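Local coordinates for protein biliverdin reductase (Synechocystis sp., PDB 5B3V) that probably reduces biliverdin IX alpha with NADPH as the hydride donor, as a member of the Gfo/Idh/MocA oxidoreductase family, at residues 156-161 with 247-252; 180-185 with 234-239. One frame throughout, in Å; residues are numbered along the deposited sequence.

Interaction 1 of 2, residues 156-161 with 247-252; sequences ARYSTI and NERIFT. With BLA (biliverdine IX alpha), chain F.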
loop_
_atom_site.group_PDB
_atom_site.type_symbol
_atom_site.label_atom_id
_atom_site.label_comp_id
_atom_site.label_asym_id
_atom_site.label_seq_id
_atom_site.Cartn_x
_atom_site.Cartn_y
_atom_site.Cartn_z
ATOM N N ALA A 156 3.885 -16.411 13.594
ATOM C CA ALA A 156 2.956 -15.819 12.641
ATOM C C ALA A 156 3.538 -15.888 11.237
ATOM O O ALA A 156 4.754 -15.781 11.052
ATOM C CB ALA A 156 2.648 -14.362 13.001
ATOM N N ARG A 157 2.657 -16.052 10.252
ATOM C CA ARG A 157 3.054 -16.155 8.855
ATOM C C ARG A 157 1.958 -15.562 7.986
ATOM O O ARG A 157 0.772 -15.793 8.234
ATOM C CB ARG A 157 3.316 -17.615 8.465
ATOM C CG ARG A 157 3.587 -17.858 6.987
ATOM C CD ARG A 157 3.871 -19.341 6.745
ATOM N NE ARG A 157 4.149 -19.650 5.344
ATOM C CZ ARG A 157 5.370 -19.716 4.820
ATOM N NH1 ARG A 157 6.433 -19.486 5.577
ATOM N NH2 ARG A 157 5.527 -20.007 3.535
ATOM N N TYR A 158 2.360 -14.793 6.973
ATOM C CA TYR A 158 1.434 -14.259 5.978
ATOM C C TYR A 158 2.005 -14.565 4.599
ATOM O O TYR A 158 3.029 -13.995 4.205
ATOM C CB TYR A 158 1.208 -12.757 6.164
ATOM C CG TYR A 158 0.126 -12.198 5.268
ATOM C CD1 TYR A 158 -1.077 -12.871 5.104
ATOM C CD2 TYR A 158 0.303 -11.001 4.591
ATOM C CE1 TYR A 158 -2.070 -12.369 4.286
ATOM C CE2 TYR A 158 -0.685 -10.490 3.771
ATOM C CZ TYR A 158 -1.870 -11.181 3.623
ATOM O OH TYR A 158 -2.857 -10.679 2.808
ATOM N N SER A 159 1.356 -15.475 3.879
ATOM C CA SER A 159 1.781 -15.886 2.547
ATOM C C SER A 159 0.796 -15.362 1.512
ATOM O O SER A 159 -0.415 -15.582 1.630
ATOM C CB SER A 159 1.883 -17.411 2.448
ATOM O OG SER A 159 1.853 -17.848 1.098
ATOM N N THR A 160 1.317 -14.662 0.506
ATOM C CA THR A 160 0.537 -14.230 -0.650
ATOM C C THR A 160 1.297 -14.657 -1.896
ATOM O O THR A 160 2.390 -14.146 -2.163
ATOM C CB THR A 160 0.302 -12.716 -0.651
ATOM O OG1 THR A 160 1.552 -12.036 -0.813
ATOM C CG2 THR A 160 -0.348 -12.265 0.645
ATOM N N ILE A 161 0.731 -15.594 -2.651
ATOM C CA ILE A 161 1.355 -16.093 -3.870
ATOM C C ILE A 161 0.386 -15.869 -5.023
ATOM O O ILE A 161 -0.715 -16.436 -5.035
ATOM C CB ILE A 161 1.760 -17.571 -3.749
ATOM C CG1 ILE A 161 2.980 -17.688 -2.828
ATOM C CG2 ILE A 161 2.065 -18.152 -5.116
ATOM C CD1 ILE A 161 3.365 -19.101 -2.449
ATOM N N ASN A 247 -1.946 -20.556 -5.919
ATOM C CA ASN A 247 -2.153 -19.294 -5.230
ATOM C C ASN A 247 -2.388 -19.526 -3.743
ATOM O O ASN A 247 -2.875 -20.579 -3.324
ATOM C CB ASN A 247 -3.334 -18.536 -5.832
ATOM C CG ASN A 247 -3.068 -18.086 -7.247
ATOM O OD1 ASN A 247 -1.939 -18.159 -7.732
ATOM N ND2 ASN A 247 -4.104 -17.602 -7.917
ATOM N N GLU A 248 -2.015 -18.526 -2.947
ATOM C CA GLU A 248 -2.268 -18.519 -1.514
ATOM C C GLU A 248 -2.488 -17.084 -1.065
ATOM O O GLU A 248 -1.864 -16.161 -1.595
ATOM C CB GLU A 248 -1.106 -19.120 -0.715
ATOM C CG GLU A 248 -0.893 -20.611 -0.880
ATOM C CD GLU A 248 0.373 -21.067 -0.192
ATOM O OE1 GLU A 248 1.064 -20.205 0.389
ATOM O OE2 GLU A 248 0.686 -22.280 -0.217
ATOM N N ARG A 249 -3.393 -16.906 -0.089
ATOM C CA ARG A 249 -3.512 -15.671 0.696
ATOM C C ARG A 249 -3.902 -16.121 2.106
ATOM O O ARG A 249 -5.072 -16.111 2.496
ATOM C CB ARG A 249 -4.512 -14.678 0.105
ATOM C CG ARG A 249 -4.613 -13.382 0.910
ATOM C CD ARG A 249 -5.025 -12.196 0.052
ATOM N NE ARG A 249 -6.332 -12.379 -0.573
ATOM C CZ ARG A 249 -7.489 -12.197 0.054
ATOM N NH1 ARG A 249 -7.506 -11.828 1.328
ATOM N NH2 ARG A 249 -8.633 -12.381 -0.590
ATOM N N ILE A 250 -2.893 -16.529 2.871
ATOM C CA ILE A 250 -3.082 -17.198 4.152
ATOM C C ILE A 250 -2.381 -16.384 5.228
ATOM O O ILE A 250 -1.178 -16.114 5.128
ATOM C CB ILE A 250 -2.539 -18.634 4.127
ATOM C CG1 ILE A 250 -3.136 -19.416 2.955
ATOM C CG2 ILE A 250 -2.825 -19.331 5.445
ATOM C CD1 ILE A 250 -2.347 -20.659 2.586
ATOM N N PHE A 251 -3.131 -16.009 6.262
ATOM C CA PHE A 251 -2.594 -15.333 7.437
ATOM C C PHE A 251 -2.797 -16.262 8.629
ATOM O O PHE A 251 -3.936 -16.547 9.013
ATOM C CB PHE A 251 -3.286 -13.989 7.656
ATOM C CG PHE A 251 -2.443 -12.977 8.384
ATOM C CD1 PHE A 251 -2.605 -11.624 8.142
ATOM C CD2 PHE A 251 -1.488 -13.373 9.307
ATOM C CE1 PHE A 251 -1.836 -10.688 8.809
ATOM C CE2 PHE A 251 -0.714 -12.440 9.975
ATOM C CZ PHE A 251 -0.888 -11.098 9.727
ATOM N N THR A 252 -1.697 -16.741 9.202
ATOM C CA THR A 252 -1.730 -17.624 10.359
ATOM C C THR A 252 -1.075 -16.931 11.545
ATOM O O THR A 252 -0.021 -16.301 11.403
ATOM C CB THR A 252 -1.019 -18.954 10.074
ATOM O OG1 THR A 252 -1.489 -19.492 8.833
ATOM C CG2 THR A 252 -1.292 -19.956 11.187
HETATM C CHA BLA F . -4.002 -7.894 -4.968
HETATM N NA BLA F . -4.214 -9.479 -6.946
HETATM C C1A BLA F . -3.518 -8.534 -6.303
HETATM C C2A BLA F . -2.369 -8.256 -6.984
HETATM C C3A BLA F . -2.391 -9.058 -8.050
HETATM C C4A BLA F . -3.494 -9.772 -8.025
HETATM C CMA BLA F . -1.413 -9.249 -9.202
HETATM C CAA BLA F . -1.291 -7.212 -6.518
HETATM C CBA BLA F . -0.359 -6.381 -7.477
HETATM C CGA BLA F . 0.710 -7.004 -8.407
HETATM O O1A BLA F . 1.807 -7.318 -7.890
HETATM O O2A BLA F . 0.466 -7.016 -9.635
HETATM C CHB BLA F . -3.734 -10.783 -9.144
HETATM N NB BLA F . -6.204 -11.285 -8.711
HETATM C C1B BLA F . -5.169 -11.097 -9.522
HETATM C C2B BLA F . -5.525 -11.273 -10.785
HETATM C C3B BLA F . -6.836 -11.550 -10.788
HETATM C C4B BLA F . -7.235 -11.561 -9.514
HETATM C CMB BLA F . -4.506 -11.118 -11.931
HETATM O OB BLA F . -8.485 -11.805 -9.040
HETATM C CAB BLA F . -7.704 -11.812 -11.782
HETATM C CBB BLA F . -7.260 -11.847 -13.252
HETATM N NC BLA F . -8.944 -9.132 -7.080
HETATM C C1C BLA F . -9.799 -9.225 -8.104
HETATM C C2C BLA F . -11.032 -9.286 -7.620
HETATM C C3C BLA F . -10.981 -9.230 -6.297
HETATM C C4C BLA F . -9.672 -9.132 -5.963
HETATM C CMC BLA F . -12.318 -9.395 -8.453
HETATM O OC BLA F . -9.404 -9.252 -9.405
HETATM C CAC BLA F . -12.124 -9.269 -5.585
HETATM C CBC BLA F . -12.126 -9.192 -4.055
HETATM C CHD BLA F . -9.063 -9.043 -4.554
HETATM N ND BLA F . -6.562 -8.375 -5.190
HETATM C C1D BLA F . -7.548 -8.794 -4.372
HETATM C C2D BLA F . -7.044 -8.982 -3.174
HETATM C C3D BLA F . -5.751 -8.733 -3.193
HETATM C C4D BLA F . -5.424 -8.337 -4.449
HETATM C CMD BLA F . -7.837 -9.453 -1.949
HETATM C CAD BLA F . -5.004 -8.883 -1.846
HETATM C CBD BLA F . -3.474 -8.957 -1.768
HETATM C CGD BLA F . -2.851 -10.160 -2.451
HETATM O O1D BLA F . -3.531 -11.206 -2.508
HETATM O O2D BLA F . -1.662 -10.026 -2.805
HETATM O O HOH W 1 0.017 -18.468 7.022
HETATM O O HOH W 2 -6.006 -11.006 3.823
#

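Interaction 2 of 2, residues 180-185 with 234-239; sequences FPLVAA and AEVIYG. With BLA (biliverdine IX alpha), chain G.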
loop_
_atom_site.group_PDB
_atom_site.type_symbol
_atom_site.label_atom_id
_atom_site.label_comp_id
_atom_site.label_asym_id
_atom_site.label_seq_id
_atom_site.Cartn_x
_atom_site.Cartn_y
_atom_site.Cartn_z
ATOM N N PHE A 180 11.816 -2.751 -5.000
ATOM C CA PHE A 180 11.959 -3.984 -4.243
ATOM C C PHE A 180 10.574 -4.520 -3.890
ATOM O O PHE A 180 9.735 -3.765 -3.376
ATOM C CB PHE A 180 12.790 -3.755 -2.983
ATOM C CG PHE A 180 13.024 -5.000 -2.178
ATOM C CD1 PHE A 180 13.816 -6.024 -2.673
ATOM C CD2 PHE A 180 12.450 -5.147 -0.929
ATOM C CE1 PHE A 180 14.028 -7.175 -1.935
ATOM C CE2 PHE A 180 12.661 -6.293 -0.185
ATOM C CZ PHE A 180 13.452 -7.309 -0.690
ATOM N N PRO A 181 10.289 -5.797 -4.165
ATOM C CA PRO A 181 8.903 -6.288 -4.042
ATOM C C PRO A 181 8.283 -6.083 -2.671
ATOM O O PRO A 181 7.084 -5.792 -2.587
ATOM C CB PRO A 181 9.040 -7.775 -4.389
ATOM C CG PRO A 181 10.220 -7.828 -5.301
ATOM C CD PRO A 181 11.178 -6.799 -4.778
ATOM N N LEU A 182 9.053 -6.226 -1.589
ATOM C CA LEU A 182 8.489 -6.003 -0.263
ATOM C C LEU A 182 8.337 -4.525 0.067
ATOM O O LEU A 182 7.553 -4.182 0.959
ATOM C CB LEU A 182 9.333 -6.693 0.811
ATOM C CG LEU A 182 9.398 -8.219 0.721
ATOM C CD1 LEU A 182 10.199 -8.801 1.876
ATOM C CD2 LEU A 182 7.996 -8.814 0.680
ATOM N N VAL A 183 9.066 -3.647 -0.623
ATOM C CA VAL A 183 8.786 -2.219 -0.526
ATOM C C VAL A 183 7.495 -1.889 -1.261
ATOM O O VAL A 183 6.659 -1.118 -0.774
ATOM C CB VAL A 183 9.971 -1.403 -1.074
ATOM C CG1 VAL A 183 9.573 0.051 -1.292
ATOM C CG2 VAL A 183 11.157 -1.501 -0.131
ATOM N N ALA A 184 7.308 -2.483 -2.442
ATOM C CA ALA A 184 6.109 -2.229 -3.231
ATOM C C ALA A 184 4.884 -2.881 -2.601
ATOM O O ALA A 184 3.813 -2.267 -2.538
ATOM C CB ALA A 184 6.317 -2.724 -4.661
ATOM N N ALA A 185 5.020 -4.115 -2.123
ATOM C CA ALA A 185 3.931 -4.802 -1.423
ATOM C C ALA A 185 4.026 -4.545 0.082
ATOM O O ALA A 185 4.059 -5.457 0.910
ATOM C CB ALA A 185 3.954 -6.293 -1.738
ATOM N N ALA A 234 7.906 -13.834 12.894
ATOM C CA ALA A 234 6.978 -13.632 11.795
ATOM C C ALA A 234 7.653 -13.956 10.471
ATOM O O ALA A 234 8.837 -13.665 10.277
ATOM C CB ALA A 234 6.450 -12.193 11.780
ATOM N N GLU A 235 6.888 -14.561 9.566
ATOM C CA GLU A 235 7.352 -14.907 8.230
ATOM C C GLU A 235 6.482 -14.197 7.204
ATOM O O GLU A 235 5.253 -14.318 7.237
ATOM C CB GLU A 235 7.307 -16.421 8.012
ATOM C CG GLU A 235 8.184 -17.198 8.977
ATOM C CD GLU A 235 7.898 -18.686 8.967
ATOM O OE1 GLU A 235 6.842 -19.089 8.436
ATOM O OE2 GLU A 235 8.725 -19.454 9.501
ATOM N N VAL A 236 7.121 -13.462 6.297
ATOM C CA VAL A 236 6.439 -12.706 5.251
ATOM C C VAL A 236 6.869 -13.294 3.915
ATOM O O VAL A 236 8.039 -13.171 3.525
ATOM C CB VAL A 236 6.760 -11.207 5.320
ATOM C CG1 VAL A 236 6.106 -10.470 4.161
ATOM C CG2 VAL A 236 6.319 -10.627 6.654
ATOM N N ILE A 237 5.933 -13.931 3.213
ATOM C CA ILE A 237 6.201 -14.604 1.946
ATOM C C ILE A 237 5.406 -13.898 0.858
ATOM O O ILE A 237 4.172 -13.830 0.929
ATOM C CB ILE A 237 5.841 -16.098 2.001
ATOM C CG1 ILE A 237 6.279 -16.701 3.338
ATOM C CG2 ILE A 237 6.489 -16.847 0.843
ATOM C CD1 ILE A 237 7.782 -16.736 3.532
ATOM N N TYR A 238 6.110 -13.367 -0.139
ATOM C CA TYR A 238 5.492 -12.704 -1.281
ATOM C C TYR A 238 6.052 -13.320 -2.552
ATOM O O TYR A 238 7.272 -13.343 -2.745
ATOM C CB TYR A 238 5.748 -11.190 -1.254
ATOM C CG TYR A 238 5.297 -10.461 -2.504
ATOM C CD1 TYR A 238 6.143 -10.330 -3.602
ATOM C CD2 TYR A 238 4.031 -9.894 -2.584
ATOM C CE1 TYR A 238 5.741 -9.667 -4.742
ATOM C CE2 TYR A 238 3.621 -9.226 -3.722
ATOM C CZ TYR A 238 4.479 -9.115 -4.797
ATOM O OH TYR A 238 4.071 -8.449 -5.928
ATOM N N GLY A 239 5.169 -13.807 -3.407
ATOM C CA GLY A 239 5.581 -14.408 -4.660
ATOM C C GLY A 239 4.522 -14.194 -5.718
ATOM O O GLY A 239 3.319 -14.204 -5.438
HETATM C CHA BLA G . -3.206 -4.291 -3.393
HETATM N NA BLA G . -3.389 -4.411 -5.962
HETATM C C1A BLA G . -2.725 -4.061 -4.850
HETATM C C2A BLA G . -1.559 -3.509 -5.206
HETATM C C3A BLA G . -1.522 -3.478 -6.532
HETATM C C4A BLA G . -2.631 -4.042 -6.998
HETATM C CMA BLA G . -0.379 -2.918 -7.390
HETATM C CAA BLA G . -0.461 -2.925 -4.293
HETATM C CBA BLA G . 0.827 -3.771 -4.173
HETATM C CGA BLA G . 0.599 -5.155 -3.554
HETATM O O1A BLA G . 0.217 -5.181 -2.363
HETATM O O2A BLA G . 0.864 -6.152 -4.261
HETATM C CHB BLA G . -2.931 -4.204 -8.503
HETATM N NB BLA G . -4.830 -5.894 -8.047
HETATM C C1B BLA G . -4.014 -5.235 -8.869
HETATM C C2B BLA G . -4.288 -5.598 -10.117
HETATM C C3B BLA G . -5.273 -6.483 -10.089
HETATM C C4B BLA G . -5.609 -6.676 -8.809
HETATM C CMB BLA G . -3.590 -5.080 -11.375
HETATM O OB BLA G . -6.557 -7.476 -8.249
HETATM C CAB BLA G . -5.781 -7.048 -11.191
HETATM C CBB BLA G . -6.927 -8.052 -11.029
HETATM N NC BLA G . -7.120 -4.316 -6.732
HETATM C C1C BLA G . -7.515 -4.336 -8.006
HETATM C C2C BLA G . -8.729 -4.874 -8.086
HETATM C C3C BLA G . -9.114 -5.192 -6.837
HETATM C C4C BLA G . -8.113 -4.848 -6.027
HETATM C CMC BLA G . -9.450 -5.040 -9.439
HETATM O OC BLA G . -6.728 -3.868 -9.011
HETATM C CAC BLA G . -10.233 -5.751 -6.341
HETATM C CBC BLA G . -11.405 -6.131 -7.253
HETATM C CHD BLA G . -8.153 -5.047 -4.504
HETATM N ND BLA G . -5.593 -4.650 -4.296
HETATM C C1D BLA G . -6.807 -4.855 -3.777
HETATM C C2D BLA G . -6.697 -4.880 -2.460
HETATM C C3D BLA G . -5.430 -4.679 -2.135
HETATM C C4D BLA G . -4.734 -4.535 -3.271
HETATM C CMD BLA G . -7.846 -5.096 -1.473
HETATM C CAD BLA G . -4.960 -4.654 -0.675
HETATM C CBD BLA G . -4.244 -5.968 -0.398
HETATM C CGD BLA G . -3.803 -6.128 1.052
HETATM O O1D BLA G . -4.713 -6.067 1.904
HETATM O O2D BLA G . -2.602 -6.401 1.269
#

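Interaction 1 of 2, residues 156-161 with 247-252
Tyr-158 and Phe-251 meet as a non-hydrogen-bonded pair of an antiparallel ladder, 156-161 against 248-252, in the mixed sheet of the C-terminal alpha/beta domain. The two strands show how one ladder can serve two very different faces. Its hydrogen-bonded rungs are Arg-157 with Thr-252, Ser-159 with Ile-250 and Ile-161 with Glu-248, the middle one made by two bonds of 2.9 Å each, Ser-159 N to Ile-250 O and Ile-250 N to Ser-159 O.

The packed face carries Tyr-158, Thr-160, Arg-249 and Phe-251. Here CB of Tyr-158 sits over the centre of the Phe-251 ring, a CH-pi contact of 4.1 Å to the centroid, while the two ring planes are inclined at 32°. Thr-160 CG2 lies over the opposite face of the Tyr-158 ring, toward its rim. Helix 186-196 covers this pair. With CG anti to the backbone N (chi1 -179°), Arg-249 runs alongside Tyr-158, then bends at chi3, and lays a guanidinium face against methyl CMD of one biliverdin, CZ to CMD being 3.4 Å. Glu-265 pairs with its NH1, which also donates to a water.

The other face, bearing Arg-157, Ser-159, Ile-161, Glu-248, Ile-250 and Thr-252, is more open, most of its residues being partly exposed. Arg-157 reaches out of the pair to Glu-235. Glu-248, extended beyond CG, brings OE1 to Ser-159 OG at 2.6 Å, and the hydroxyl donates nearly in line with the carboxylate C-O bond. Towards the other end a water bridges the strands, donating to Arg-157 O at 3.0 Å and lying 2.6 Å from Thr-252 OG1.

Interaction 2 of 2, residues 180-185 with 234-239
Tyr-238 carries CG anti to the backbone N (chi1 172°), which swings its ring off strand 234-239 toward the short helix 181-184, and chi2 of -88° turns the ring so that its two long sides meet different residues of that helix and the residue after it. Leu-182, with CG anti to the carbonyl carbon (chi1 -64°), answers from the helix: the two side chains run antiparallel past one another, and CD2 of Leu-182 comes to 3.8 Å from CB of Tyr-238. The same methyl lies 4.3 Å from CG1 of Val-236, one strand pleat back.

Here one ring spans the distance between helix and strand, its apolar carbons meeting the helix and its hydroxyl the ligand. Leu-182 CD2, Pro-181 CB and Ala-185 CB all approach obliquely from the helix side of the ring plane. CB of Pro-181 stands beside the CD1/CE1 side, 3.8 Å from CE1 of Tyr-238; CB of Ala-185 stands beside the CD2/CE2 side, 3.6 Å from CE2 of Tyr-238. Both contacts are purely apolar, and both come from side chains that point toward the strand. Replacing Tyr-238 by an alanine would probably leave Pro-181 and Ala-185 facing a gap and deprive Lys-240 of its hydroxyl partner.

The far end of the ring is polar. Its OH is hydrogen-bonded to Lys-240 and makes a weak hydrogen bond to a propionate oxygen of a biliverdin, while O2A of the second biliverdin lies 4.2 Å from CE2 of Tyr-238. Ala-185 directly follows helix 181-184, just ahead of helix 186-196, whose Ser-187, Arg-188 and Arg-191 bind biliverdin. The arrangement is thus a helix-on-sheet contact of the C-terminal alpha/beta domain, lining the biliverdin site.

How the interactions relate
From the N terminus the chain first passes through the Rossmann domain and then enters strand 153-163, the first half of interaction 1. It goes on to helix 181-184, runs through helix 186-196 and strands 199-210 and 217-228, and returns in strand 233-241, where interaction 2 closes the inner loop of 48 residues. The next strand, 248-255, closes the outer loop, so the contacts nest and do not cross. Strand 153-163 lies between the other two, parallel to 233-241 and antiparallel to 248-255. The contacts touch through a probable hydrogen bond of Ala-156 O with Glu-235 N and packing of Thr-160 OG1 on Tyr-238 CD2; together they tie sheet and helix 181-184 around the biliverdin site.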